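Local coordinates for protein sulfide-quinone reductase (Aquifex aeolicus, PDB 3HYW) that catalyses the oxidation of hydrogen sulfide with a quinone as electron acceptor, using bound FAD and building up polysulfide on its active-site cysteines, at residues I15-N20 with M322-N327; N23-L28 with D331-P336. All blocks are in the same frame, centred on the assembly; numbering follows the deposited sequence.

Interaction 1: I15-N20 with M322-N327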
loop_
_atom_site.group_PDB
_atom_site.type_symbol
_atom_site.label_atom_id
_atom_site.label_comp_id
_atom_site.label_asym_id
_atom_site.label_seq_id
_atom_site.Cartn_x
_atom_site.Cartn_y
_atom_site.Cartn_z
ATOM N N ILE A 15 -17.547 29.654 23.791
ATOM C CA ILE A 15 -16.580 30.739 23.972
ATOM C C ILE A 15 -16.303 31.474 22.653
ATOM O O ILE A 15 -16.327 32.697 22.621
ATOM C CB ILE A 15 -15.253 30.245 24.639
ATOM C CG1 ILE A 15 -15.512 29.691 26.053
ATOM C CG2 ILE A 15 -14.176 31.354 24.650
ATOM C CD1 ILE A 15 -15.862 30.740 27.125
ATOM N N ALA A 16 -16.057 30.734 21.569
ATOM C CA ALA A 16 -15.776 31.357 20.270
ATOM C C ALA A 16 -16.933 32.227 19.789
ATOM O O ALA A 16 -16.716 33.338 19.313
ATOM C CB ALA A 16 -15.423 30.297 19.218
ATOM N N THR A 17 -18.159 31.728 19.921
ATOM C CA THR A 17 -19.338 32.494 19.516
ATOM C C THR A 17 -19.538 33.738 20.394
ATOM O O THR A 17 -19.733 34.827 19.872
ATOM C CB THR A 17 -20.624 31.620 19.478
ATOM O OG1 THR A 17 -20.330 30.364 18.850
ATOM C CG2 THR A 17 -21.721 32.326 18.673
ATOM N N ALA A 18 -19.481 33.571 21.715
ATOM C CA ALA A 18 -19.594 34.699 22.647
ATOM C C ALA A 18 -18.543 35.789 22.407
ATOM O O ALA A 18 -18.885 36.972 22.378
ATOM C CB ALA A 18 -19.546 34.220 24.090
ATOM N N TYR A 19 -17.276 35.394 22.245
ATOM C CA TYR A 19 -16.207 36.360 21.982
ATOM C C TYR A 19 -16.375 37.023 20.614
ATOM O O TYR A 19 -16.158 38.230 20.483
ATOM C CB TYR A 19 -14.821 35.710 22.080
ATOM C CG TYR A 19 -14.326 35.363 23.483
ATOM C CD1 TYR A 19 -15.195 35.316 24.581
ATOM C CD2 TYR A 19 -12.992 35.020 23.694
ATOM C CE1 TYR A 19 -14.730 34.973 25.852
ATOM C CE2 TYR A 19 -12.527 34.670 24.952
ATOM C CZ TYR A 19 -13.392 34.650 26.023
ATOM O OH TYR A 19 -12.918 34.299 27.267
ATOM N N ASN A 20 -16.771 36.246 19.604
ATOM C CA ASN A 20 -16.979 36.797 18.259
ATOM C C ASN A 20 -18.083 37.855 18.283
ATOM O O ASN A 20 -17.923 38.935 17.725
ATOM C CB ASN A 20 -17.338 35.714 17.237
ATOM C CG ASN A 20 -16.136 34.922 16.747
ATOM O OD1 ASN A 20 -15.051 35.461 16.527
ATOM N ND2 ASN A 20 -16.338 33.627 16.550
ATOM N N MET A 322 -17.765 31.852 13.897
ATOM C CA MET A 322 -17.643 33.106 13.131
ATOM C C MET A 322 -18.898 33.368 12.308
ATOM O O MET A 322 -19.426 34.484 12.300
ATOM C CB MET A 322 -16.447 33.083 12.173
ATOM C CG MET A 322 -15.082 33.017 12.804
ATOM S SD MET A 322 -13.826 32.908 11.503
ATOM C CE MET A 322 -12.633 31.826 12.303
ATOM N N ALA A 323 -19.359 32.335 11.603
ATOM C CA ALA A 323 -20.563 32.432 10.775
ATOM C C ALA A 323 -21.795 32.778 11.609
ATOM O O ALA A 323 -22.565 33.665 11.240
ATOM C CB ALA A 323 -20.784 31.141 9.995
ATOM N N VAL A 324 -21.965 32.093 12.740
ATOM C CA VAL A 324 -23.137 32.302 13.600
ATOM C C VAL A 324 -23.162 33.710 14.201
ATOM O O VAL A 324 -24.213 34.359 14.234
ATOM C CB VAL A 324 -23.228 31.224 14.704
ATOM C CG1 VAL A 324 -24.157 31.672 15.847
ATOM C CG2 VAL A 324 -23.702 29.900 14.102
ATOM N N ALA A 325 -22.007 34.170 14.677
ATOM C CA ALA A 325 -21.864 35.531 15.196
ATOM C C ALA A 325 -22.211 36.599 14.154
ATOM O O ALA A 325 -22.938 37.540 14.461
ATOM C CB ALA A 325 -20.466 35.747 15.764
ATOM N N HIS A 326 -21.725 36.440 12.925
ATOM C CA HIS A 326 -22.062 37.369 11.837
ATOM C C HIS A 326 -23.540 37.323 11.480
ATOM O O HIS A 326 -24.157 38.366 11.246
ATOM C CB HIS A 326 -21.212 37.108 10.596
ATOM C CG HIS A 326 -19.844 37.712 10.671
ATOM N ND1 HIS A 326 -19.609 39.048 10.427
ATOM C CD2 HIS A 326 -18.643 37.167 10.979
ATOM C CE1 HIS A 326 -18.320 39.299 10.574
ATOM N NE2 HIS A 326 -17.712 38.175 10.911
ATOM N N ASN A 327 -24.095 36.111 11.448
ATOM C CA ASN A 327 -25.506 35.902 11.159
ATOM C C ASN A 327 -26.427 36.575 12.175
ATOM O O ASN A 327 -27.434 37.182 11.799
ATOM C CB ASN A 327 -25.813 34.401 11.064
ATOM C CG ASN A 327 -25.263 33.766 9.794
ATOM O OD1 ASN A 327 -25.139 32.539 9.700
ATOM N ND2 ASN A 327 -24.925 34.590 8.819
#

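Interaction 2: N23-L28 with D331-P336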
loop_
_atom_site.group_PDB
_atom_site.type_symbol
_atom_site.label_atom_id
_atom_site.label_comp_id
_atom_site.label_asym_id
_atom_site.label_seq_id
_atom_site.Cartn_x
_atom_site.Cartn_y
_atom_site.Cartn_z
ATOM N N ASN A 23 -16.891 41.117 20.193
ATOM C CA ASN A 23 -15.955 41.930 19.424
ATOM C C ASN A 23 -16.644 42.631 18.253
ATOM O O ASN A 23 -16.256 43.734 17.859
ATOM C CB ASN A 23 -14.758 41.076 18.968
ATOM C CG ASN A 23 -13.798 40.741 20.123
ATOM O OD1 ASN A 23 -13.540 39.573 20.424
ATOM N ND2 ASN A 23 -13.283 41.772 20.779
ATOM N N LEU A 24 -17.680 41.985 17.719
ATOM C CA LEU A 24 -18.512 42.547 16.658
ATOM C C LEU A 24 -19.453 43.643 17.174
ATOM O O LEU A 24 -19.691 44.647 16.491
ATOM C CB LEU A 24 -19.335 41.432 16.007
ATOM C CG LEU A 24 -18.936 40.801 14.660
ATOM C CD1 LEU A 24 -17.453 40.770 14.397
ATOM C CD2 LEU A 24 -19.534 39.406 14.523
ATOM N N MET A 25 -19.972 43.441 18.382
ATOM C CA MET A 25 -21.005 44.302 18.944
ATOM C C MET A 25 -20.738 44.531 20.434
ATOM O O MET A 25 -21.213 43.767 21.274
ATOM C CB MET A 25 -22.380 43.665 18.716
ATOM C CG MET A 25 -23.548 44.629 18.708
ATOM S SD MET A 25 -25.061 43.817 18.157
ATOM C CE MET A 25 -24.874 43.914 16.382
ATOM N N PRO A 26 -19.953 45.577 20.763
ATOM C CA PRO A 26 -19.630 45.936 22.148
ATOM C C PRO A 26 -20.831 46.161 23.070
ATOM O O PRO A 26 -20.727 45.902 24.267
ATOM C CB PRO A 26 -18.835 47.237 21.990
ATOM C CG PRO A 26 -18.198 47.103 20.645
ATOM C CD PRO A 26 -19.280 46.478 19.809
ATOM N N ASP A 27 -21.954 46.636 22.533
ATOM C CA ASP A 27 -23.110 46.940 23.380
ATOM C C ASP A 27 -24.084 45.764 23.563
ATOM O O ASP A 27 -24.963 45.809 24.422
ATOM C CB ASP A 27 -23.823 48.228 22.927
ATOM C CG ASP A 27 -24.677 48.038 21.682
ATOM O OD1 ASP A 27 -24.324 47.202 20.815
ATOM O OD2 ASP A 27 -25.711 48.744 21.577
ATOM N N LEU A 28 -23.893 44.705 22.778
ATOM C CA LEU A 28 -24.703 43.488 22.856
ATOM C C LEU A 28 -24.652 42.884 24.260
ATOM O O LEU A 28 -23.573 42.717 24.815
ATOM C CB LEU A 28 -24.159 42.452 21.868
ATOM C CG LEU A 28 -25.061 41.621 20.945
ATOM C CD1 LEU A 28 -24.346 40.352 20.516
ATOM C CD2 LEU A 28 -26.421 41.297 21.526
ATOM N N ASP A 331 -28.652 39.995 11.505
ATOM C CA ASP A 331 -30.091 39.995 11.753
ATOM C C ASP A 331 -30.491 41.224 12.567
ATOM O O ASP A 331 -31.439 41.930 12.203
ATOM C CB ASP A 331 -30.554 38.716 12.448
ATOM C CG ASP A 331 -32.064 38.618 12.511
ATOM O OD1 ASP A 331 -32.686 38.329 11.466
ATOM O OD2 ASP A 331 -32.633 38.851 13.599
ATOM N N ILE A 332 -29.750 41.482 13.650
ATOM C CA ILE A 332 -29.967 42.657 14.507
ATOM C C ILE A 332 -29.930 43.961 13.702
ATOM O O ILE A 332 -30.763 44.852 13.902
ATOM C CB ILE A 332 -28.916 42.725 15.660
ATOM C CG1 ILE A 332 -29.106 41.558 16.631
ATOM C CG2 ILE A 332 -28.982 44.092 16.404
ATOM C CD1 ILE A 332 -28.009 41.413 17.673
ATOM N N ARG A 333 -28.968 44.055 12.788
ATOM C CA ARG A 333 -28.729 45.278 12.025
ATOM C C ARG A 333 -29.530 45.366 10.721
ATOM O O ARG A 333 -29.325 46.288 9.935
ATOM C CB ARG A 333 -27.229 45.429 11.743
ATOM C CG ARG A 333 -26.403 45.767 12.978
ATOM C CD ARG A 333 -24.925 45.744 12.682
ATOM N NE ARG A 333 -24.140 46.150 13.846
ATOM C CZ ARG A 333 -22.845 45.892 14.010
ATOM N NH1 ARG A 333 -22.166 45.219 13.085
ATOM N NH2 ARG A 333 -22.229 46.303 15.110
ATOM N N ASN A 334 -30.446 44.420 10.509
ATOM C CA ASN A 334 -31.215 44.304 9.260
ATOM C C ASN A 334 -30.315 44.255 8.022
ATOM O O ASN A 334 -30.572 44.916 7.010
ATOM C CB ASN A 334 -32.299 45.396 9.144
ATOM C CG ASN A 334 -33.360 45.070 8.088
ATOM O OD1 ASN A 334 -33.580 43.906 7.734
ATOM N ND2 ASN A 334 -34.034 46.109 7.591
ATOM N N ASN A 335 -29.246 43.470 8.132
ATOM C CA ASN A 335 -28.370 43.160 7.016
ATOM C C ASN A 335 -28.728 41.756 6.516
ATOM O O ASN A 335 -28.582 40.791 7.256
ATOM C CB ASN A 335 -26.909 43.223 7.479
ATOM C CG ASN A 335 -25.913 43.105 6.335
ATOM O OD1 ASN A 335 -26.180 42.476 5.308
ATOM N ND2 ASN A 335 -24.739 43.700 6.522
ATOM N N PRO A 336 -29.206 41.638 5.260
ATOM C CA PRO A 336 -29.652 40.352 4.709
ATOM C C PRO A 336 -28.528 39.373 4.332
ATOM O O PRO A 336 -28.822 38.242 3.928
ATOM C CB PRO A 336 -30.438 40.763 3.459
ATOM C CG PRO A 336 -29.806 42.016 3.027
ATOM C CD PRO A 336 -29.365 42.729 4.281
HETATM O O HOH W 1 -19.560 44.475 13.521
#

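Interaction 1: I15-N20 with M322-N327
The amide of N20 comes up to the backbone of M322 with its nitrogen end, ND2 lying 3.5 Å from M322 N. Both are donors, so this is a van der Waals approach rather than a bond. Within the same helix ND2 also sits close to A16 O, but at an angle too poor for a hydrogen bond. The ring of Y19 takes no part in the crossing: one of its faces is covered by I15 CG2, placed 3.6 Å above the plane and over the ring centre, and F69 meets it edge-to-face.

Nearer the backbone, N20 CB packs against A325 CB at 3.5 Å. The A325 methyl points toward helix 12-24, and its small size is consistent with the near approach of the two helices. The two segments run at 38° to each other, their axes 8.6 Å apart at the closest point. Helix 12-24 belongs to the Rossmann-type beta-alpha-beta unit that carries the FAD-binding glycines, and here the long helix 314-332, which begins at FAD-binding G314, packs along it.

T17 divides its branches between two tasks. With OG1 turned beside its own backbone nitrogen (chi1 -44°), the hydroxyl hydrogen-bonds to G13 O one turn earlier, while CG2 is sent out to V324 CG1 at 3.8 Å. The hydroxyl is thereby satisfied inside helix 12-24, and an apolar methyl is what meets the valine. A321, the residue just before M322, adds to the packing against A16, T17 and N20.

Interaction 2: N23-L28 with D331-P336
A methionine methyl rests on the flat face of an arginine: M25 CE stands 3.2 Å above the R333 guanidinium plane, offset toward its rim, and is nearest to NE at 3.5 Å. The two side chains approach from opposite directions, R333 stretched out from CG to NE and M25 bent at its last torsion (chi3 -83°). The side chains of M25 and I332 reach toward each other tip to tip, with the thioether sulfur SD 3.8 Å from I332 CD1, and L28 CD2 packs more distantly on the same CD1. Through NH2 the guanidinium reaches L24 O, which accepts a weak hydrogen bond from R333 NH2 (3.3 Å, 142°). A water in the guanidinium plane joins the same pair, accepting from R333 NH1 at 2.7 Å and donating to L24 O. Two helix ends meet here, helix 12-24 running into a type I turn from M25 to L28 and helix 314-332 closing in a Schellman motif with N334 as C-prime. An alanine here, lacking the thioether, would probably leave that guanidinium face without its methyl cover and open a gap beside I332 CD1. With a positive group drawn to the C-terminal carbonyl of a helix, the contact probably gains some electrostatic attraction despite its weak direct bond.

From the N terminus, strand 4-8 leads into helix 12-24, which supplies residues 15-20 to interaction 1 before its end and the following turn supply 23-28 to interaction 2. Some 300 residues later helix 314-332 returns to this region, and 322-327 closes the first long loop, 331-336 the second. The segments alternate along the chain, so the two loops cross rather than nest. Their centres lie 11 Å apart, and L24 connects them, its CD2 being 3.9 Å from A325 O. Together they fasten the first helix of the FAD-binding Rossmann unit to helix 314-332, from its middle turns to its C-terminal end.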